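Local coordinates for RabGAP/TBC protein (Chlamydomonas reinhardtii, PDB 4P17) that is a flagellar RabGAP-type TBC-domain protein that probably accelerates GTP hydrolysis by a Rab GTPase, although its function has not been established, at residues A[68-71]-A[72-75]; A[233-236]-A[237-241]; A[277-281]-A[282-286]. All blocks are in the same frame, centred on the assembly; numbering follows the deposited sequence.

Contact 1. Residues A[68-71]-A[72-75]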
# COMPACT_ATOMS: atom_id res chain seq x y z
N VAL A 68 -1.90 -11.95 -4.69
CA VAL A 68 -1.85 -12.00 -6.14
C VAL A 68 -0.40 -12.34 -6.51
O VAL A 68 0.52 -11.78 -5.94
CB VAL A 68 -2.28 -10.65 -6.78
CG1 VAL A 68 -2.15 -10.73 -8.27
CG2 VAL A 68 -3.72 -10.25 -6.41
N PRO A 69 -0.18 -13.24 -7.49
CA PRO A 69 1.19 -13.39 -7.96
C PRO A 69 1.78 -12.05 -8.38
O PRO A 69 1.11 -11.32 -9.12
CB PRO A 69 1.08 -14.32 -9.16
CG PRO A 69 -0.25 -15.03 -8.98
CD PRO A 69 -1.13 -14.08 -8.25
N PRO A 70 3.03 -11.76 -7.98
CA PRO A 70 3.57 -10.43 -8.30
C PRO A 70 3.44 -10.11 -9.79
O PRO A 70 3.08 -8.97 -10.14
CB PRO A 70 5.03 -10.55 -7.88
CG PRO A 70 4.96 -11.52 -6.67
CD PRO A 70 3.86 -12.49 -7.01
N THR A 71 3.71 -11.08 -10.65
CA THR A 71 3.77 -10.80 -12.07
C THR A 71 2.39 -10.45 -12.61
O THR A 71 2.28 -9.85 -13.70
CB THR A 71 4.42 -11.98 -12.86
OG1 THR A 71 4.70 -11.59 -14.22
CG2 THR A 71 3.55 -13.21 -12.89
N LEU A 72 1.33 -10.85 -11.90
CA LEU A 72 -0.03 -10.50 -12.28
C LEU A 72 -0.59 -9.27 -11.61
O LEU A 72 -1.77 -9.00 -11.75
CB LEU A 72 -1.00 -11.66 -11.98
CG LEU A 72 -0.75 -12.93 -12.79
CD1 LEU A 72 -1.84 -13.96 -12.49
CD2 LEU A 72 -0.75 -12.62 -14.29
N ARG A 73 0.21 -8.52 -10.85
CA ARG A 73 -0.46 -7.47 -10.11
C ARG A 73 -0.93 -6.39 -11.09
O ARG A 73 -1.98 -5.84 -10.89
CB ARG A 73 0.43 -6.93 -9.01
CG ARG A 73 0.46 -7.86 -7.87
CD ARG A 73 1.40 -7.40 -6.75
NE ARG A 73 1.05 -8.08 -5.52
CZ ARG A 73 1.87 -8.74 -4.72
NH1 ARG A 73 3.20 -8.76 -4.93
NH2 ARG A 73 1.37 -9.34 -3.66
N ASN A 74 -0.19 -6.14 -12.16
CA ASN A 74 -0.65 -5.14 -13.13
C ASN A 74 -2.01 -5.60 -13.66
O ASN A 74 -2.96 -4.86 -13.60
CB ASN A 74 0.39 -4.96 -14.25
CG ASN A 74 0.10 -3.75 -15.14
OD1 ASN A 74 -1.03 -3.35 -15.31
ND2 ASN A 74 1.14 -3.18 -15.73
N TRP A 75 -2.10 -6.85 -14.09
CA TRP A 75 -3.35 -7.41 -14.64
C TRP A 75 -4.53 -7.28 -13.65
O TRP A 75 -5.61 -6.75 -13.98
CB TRP A 75 -3.13 -8.89 -15.03
CG TRP A 75 -4.32 -9.53 -15.66
CD1 TRP A 75 -4.99 -9.11 -16.77
CD2 TRP A 75 -4.98 -10.74 -15.23
NE1 TRP A 75 -6.02 -9.98 -17.06
CE2 TRP A 75 -6.04 -10.98 -16.12
CE3 TRP A 75 -4.77 -11.63 -14.19
CZ2 TRP A 75 -6.88 -12.08 -15.99
CZ3 TRP A 75 -5.61 -12.70 -14.05
CH2 TRP A 75 -6.65 -12.92 -14.95
O HOH W 1 2.72 -6.60 -12.38
O HOH W 2 0.43 -8.49 -14.88
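R73 and L72 fold back onto V68, P69 and P70 where the loop after helix 57-65 turns into helix 73-80 of the all-helical TBC domain, with L72 at the N-cap position. Two backbone hydrogen bonds define this turn. L72 N donates to P69 O at 2.8 Å with a bent N-H...O angle of 139°, and R73 N donates to P70 O at 3.0 Å along a straighter path of 164°. Water extends the pattern into the first helical turn: one molecule links P70 O to N74 N, another T71 O to W75 N. Apolar contacts add to the turn. CG1 of V68 stands 4.0 Å from L72 CB, and at the same distance P69 CG meets L72 CD1; W44 of helix 27-50 touches both P69 and L72. The polar end of R73 is held from outside the turn, because NH2 forms a salt bridge with D251, which also accepts from V68 N, while NH1 is hydrogen-bonded to Y16 OH. Extended from CG to NE, the R73 chain runs back past the prolines, bringing NH1 to 3.7 Å from P70 CG. V68 O lies over one guanidinium face, offset toward its rim and 3.4 Å from R73 NH2 without a hydrogen bond.

Contact 2. Residues A[233-236]-A[237-241]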
# COMPACT_ATOMS: atom_id res chain seq x y z
N TYR A 233 -1.79 4.89 7.20
CA TYR A 233 -2.97 5.11 6.42
C TYR A 233 -2.71 5.99 5.21
O TYR A 233 -3.05 5.63 4.07
CB TYR A 233 -4.00 5.77 7.29
CG TYR A 233 -4.67 4.88 8.29
CD1 TYR A 233 -4.57 3.51 8.24
CD2 TYR A 233 -5.46 5.45 9.27
CE1 TYR A 233 -5.27 2.72 9.15
CE2 TYR A 233 -6.13 4.70 10.16
CZ TYR A 233 -6.04 3.35 10.12
OH TYR A 233 -6.79 2.64 11.05
N LEU A 234 -2.10 7.14 5.44
CA LEU A 234 -1.89 8.09 4.34
C LEU A 234 -0.98 7.49 3.25
O LEU A 234 -1.17 7.73 2.06
CB LEU A 234 -1.28 9.40 4.83
CG LEU A 234 -2.13 10.29 5.73
CD1 LEU A 234 -1.32 11.49 6.20
CD2 LEU A 234 -3.41 10.73 5.00
N CYS A 235 0.04 6.76 3.67
CA CYS A 235 1.01 6.21 2.72
C CYS A 235 0.68 4.80 2.33
O CYS A 235 1.44 4.16 1.63
CB CYS A 235 2.42 6.27 3.30
SG CYS A 235 2.90 7.97 3.69
N LEU A 236 -0.46 4.30 2.78
CA LEU A 236 -0.89 2.94 2.51
C LEU A 236 0.20 1.93 2.81
O LEU A 236 0.48 1.06 1.99
CB LEU A 236 -1.31 2.77 1.05
CG LEU A 236 -2.25 3.84 0.55
CD1 LEU A 236 -2.42 3.67 -0.96
CD2 LEU A 236 -3.56 3.70 1.31
N PHE A 237 0.80 2.09 3.99
CA PHE A 237 1.92 1.27 4.51
C PHE A 237 3.23 1.36 3.74
O PHE A 237 4.17 0.67 4.11
CB PHE A 237 1.48 -0.21 4.62
CG PHE A 237 0.29 -0.43 5.53
CD1 PHE A 237 0.42 -0.27 6.91
CD2 PHE A 237 -0.95 -0.75 5.01
CE1 PHE A 237 -0.68 -0.44 7.73
CE2 PHE A 237 -2.05 -0.90 5.82
CZ PHE A 237 -1.92 -0.76 7.19
N SER A 238 3.33 2.22 2.72
CA SER A 238 4.44 2.13 1.82
C SER A 238 5.76 2.58 2.46
O SER A 238 6.82 2.15 2.00
CB SER A 238 4.20 2.94 0.52
OG SER A 238 3.92 4.32 0.74
N VAL A 239 5.70 3.41 3.51
CA VAL A 239 6.91 3.84 4.21
C VAL A 239 7.11 3.09 5.54
O VAL A 239 7.93 3.50 6.35
CB VAL A 239 6.91 5.35 4.53
CG1 VAL A 239 6.56 6.18 3.27
CG2 VAL A 239 5.93 5.68 5.62
N SER A 240 6.37 2.01 5.74
CA SER A 240 6.31 1.36 7.04
C SER A 240 6.66 -0.11 6.99
O SER A 240 7.29 -0.61 7.92
CB SER A 240 4.91 1.55 7.61
OG SER A 240 4.74 2.91 7.96
N LEU A 241 6.25 -0.79 5.92
CA LEU A 241 6.40 -2.23 5.82
C LEU A 241 7.31 -2.63 4.67
O LEU A 241 7.50 -1.84 3.74
CB LEU A 241 5.04 -2.92 5.65
CG LEU A 241 3.86 -2.56 6.55
CD1 LEU A 241 2.64 -3.42 6.18
CD2 LEU A 241 4.18 -2.71 8.05
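The side chain of S238 doubles back on C235, and its path can be traced atom by atom. CB lies 3.2 Å from C235 O. With chi1 at 57°, OG sits between the backbone N and the carbonyl carbon, which swings it to 2.6 Å from C235 O as a hydrogen-bond donor. This bond lies in the carbonyl plane, on a lone pair. On its flank OG passes C235 CB at 3.6 Å, and it also shares a hydrogen bond with T156 OG1 of helix 153-164. S238 N donates to C235 O as well, at 2.9 Å, but from above the carbonyl plane, so one carbonyl oxygen of the buried C235 is gripped by two donors from different directions. That backbone bond closes a type I' beta turn from C235 to S238, whose inner residues L236 (phi 49°) and F237 (phi 65°) both have positive phi. It overlaps the Schellman motif ending helix 226-234, in which L236 is the C-prime residue: F237 N reaches W232 O, and L236 N donates to Y233 O at 3.2 Å. Beyond the turn, V239 CG1 approaches C235 SG to 4.1 Å, a loose apolar touch. L236 packs on I157, L261 and L253, and F237 on V264, T249 and the W232 ring.

Contact 3. Residues A[277-281]-A[282-286]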
# COMPACT_ATOMS: atom_id res chain seq x y z
N LEU A 277 3.52 -4.14 25.11
CA LEU A 277 3.03 -4.04 26.49
C LEU A 277 4.18 -3.88 27.46
O LEU A 277 3.98 -3.41 28.58
CB LEU A 277 2.20 -5.26 26.88
CG LEU A 277 0.80 -5.36 26.27
CD1 LEU A 277 0.22 -6.72 26.59
CD2 LEU A 277 -0.10 -4.24 26.77
N ARG A 278 5.38 -4.27 27.04
CA ARG A 278 6.56 -4.15 27.91
C ARG A 278 7.24 -2.79 27.80
O ARG A 278 8.21 -2.55 28.49
CB ARG A 278 7.56 -5.25 27.58
CG ARG A 278 7.05 -6.66 27.81
CD ARG A 278 8.05 -7.70 27.33
NE ARG A 278 8.39 -7.51 25.92
CZ ARG A 278 9.39 -6.75 25.48
NH1 ARG A 278 10.18 -6.10 26.33
NH2 ARG A 278 9.61 -6.64 24.18
N VAL A 279 6.72 -1.88 26.97
CA VAL A 279 7.36 -0.59 26.77
C VAL A 279 6.59 0.47 27.51
O VAL A 279 5.43 0.68 27.24
CB VAL A 279 7.46 -0.22 25.27
CG1 VAL A 279 8.08 1.16 25.10
CG2 VAL A 279 8.28 -1.25 24.52
N GLY A 280 7.26 1.18 28.42
CA GLY A 280 6.59 2.06 29.34
C GLY A 280 6.63 3.52 28.95
O GLY A 280 6.29 4.38 29.76
N ASP A 281 7.02 3.81 27.71
CA ASP A 281 7.19 5.19 27.26
C ASP A 281 6.60 5.35 25.86
O ASP A 281 6.89 4.55 24.99
CB ASP A 281 8.67 5.59 27.25
CG ASP A 281 8.92 6.95 26.59
OD1 ASP A 281 8.55 7.98 27.19
OD2 ASP A 281 9.52 7.00 25.49
N ALA A 282 5.81 6.40 25.67
CA ALA A 282 5.13 6.64 24.38
C ALA A 282 6.10 6.83 23.21
O ALA A 282 5.95 6.20 22.14
CB ALA A 282 4.23 7.85 24.49
N GLY A 283 7.08 7.70 23.36
CA GLY A 283 8.06 7.86 22.30
C GLY A 283 8.80 6.56 22.01
O GLY A 283 8.99 6.21 20.84
N GLU A 284 9.18 5.82 23.05
CA GLU A 284 9.90 4.57 22.85
C GLU A 284 9.07 3.56 22.09
O GLU A 284 9.58 2.81 21.25
CB GLU A 284 10.33 3.99 24.19
CG GLU A 284 11.02 2.64 24.11
CD GLU A 284 12.43 2.72 23.59
OE1 GLU A 284 12.83 3.80 23.10
OE2 GLU A 284 13.15 1.70 23.70
N LEU A 285 7.78 3.52 22.42
CA LEU A 285 6.90 2.54 21.83
C LEU A 285 6.76 2.81 20.35
O LEU A 285 6.77 1.89 19.55
CB LEU A 285 5.53 2.57 22.52
CG LEU A 285 4.55 1.48 22.05
CD1 LEU A 285 3.65 1.04 23.21
CD2 LEU A 285 3.71 1.98 20.88
N LEU A 286 6.65 4.08 20.00
CA LEU A 286 6.61 4.49 18.60
C LEU A 286 7.83 4.00 17.82
O LEU A 286 7.69 3.32 16.79
CB LEU A 286 6.52 6.01 18.53
CG LEU A 286 6.49 6.66 17.16
CD1 LEU A 286 5.14 6.36 16.47
CD2 LEU A 286 6.73 8.14 17.32
O HOH W 3 7.78 9.69 25.26
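D281 is the N-cap of helix 282-294: its carboxylate accepts from E284 N, a side-chain N-capping bond. The bond from E284 N to D281 OD2 measures 2.7 Å, and its N-H...O angle is 147°. The nitrogen approaches OD2 on the anti side, 34° out of the carboxylate plane. With CG anti to the backbone N (chi1 171°), the carboxylate reaches over the first helical turn, where OD1 takes a hydrogen bond from a water that in turn accepts from G283 N. Thus D281 serves one amide directly and a second through water. Its negative charge beside the helix N-terminus would be expected to interact favourably with the helix dipole. The main chain contributes another tie, L285 N donating to D281 O at 2.9 Å. V279 supplies the apolar part through CG1 alone. This methyl comes to 3.9 Å from L285 CB, over the backbone of the same turn, and the L285 side chain continues to H217 and I221 of helix 212-221. V279 and E284 cross at about a right angle. A bend at chi2 carries the E284 carboxylate away from the loop, whereas the first torsion has already set CG against the valine, 3.4 Å from V279 CG1.

In the fold
All three contacts are local turns at helix ends, met in numerical order along the chain. Contact 1 begins helix 73-80, contact 2 ends helix 226-234 and leads toward helix 243-256, and contact 3 begins helix 282-294. The centres of contacts 1 and 2 are about 20 Å apart, those of contacts 2 and 3 about 21 Å; the centres of contacts 1 and 3, about 38 Å apart, lie on opposite sides of the chain's centre. None touches another. Helix 243-256 connects the first two indirectly, since its D251 binds R73 while its W250 bonds L236 O. From the chain centre to the contact centres is about 6 Å for contact 2, 14 Å for contact 1 and 26 Å for contact 3, so local turns fix helix ends at different depths of the all-helical fold.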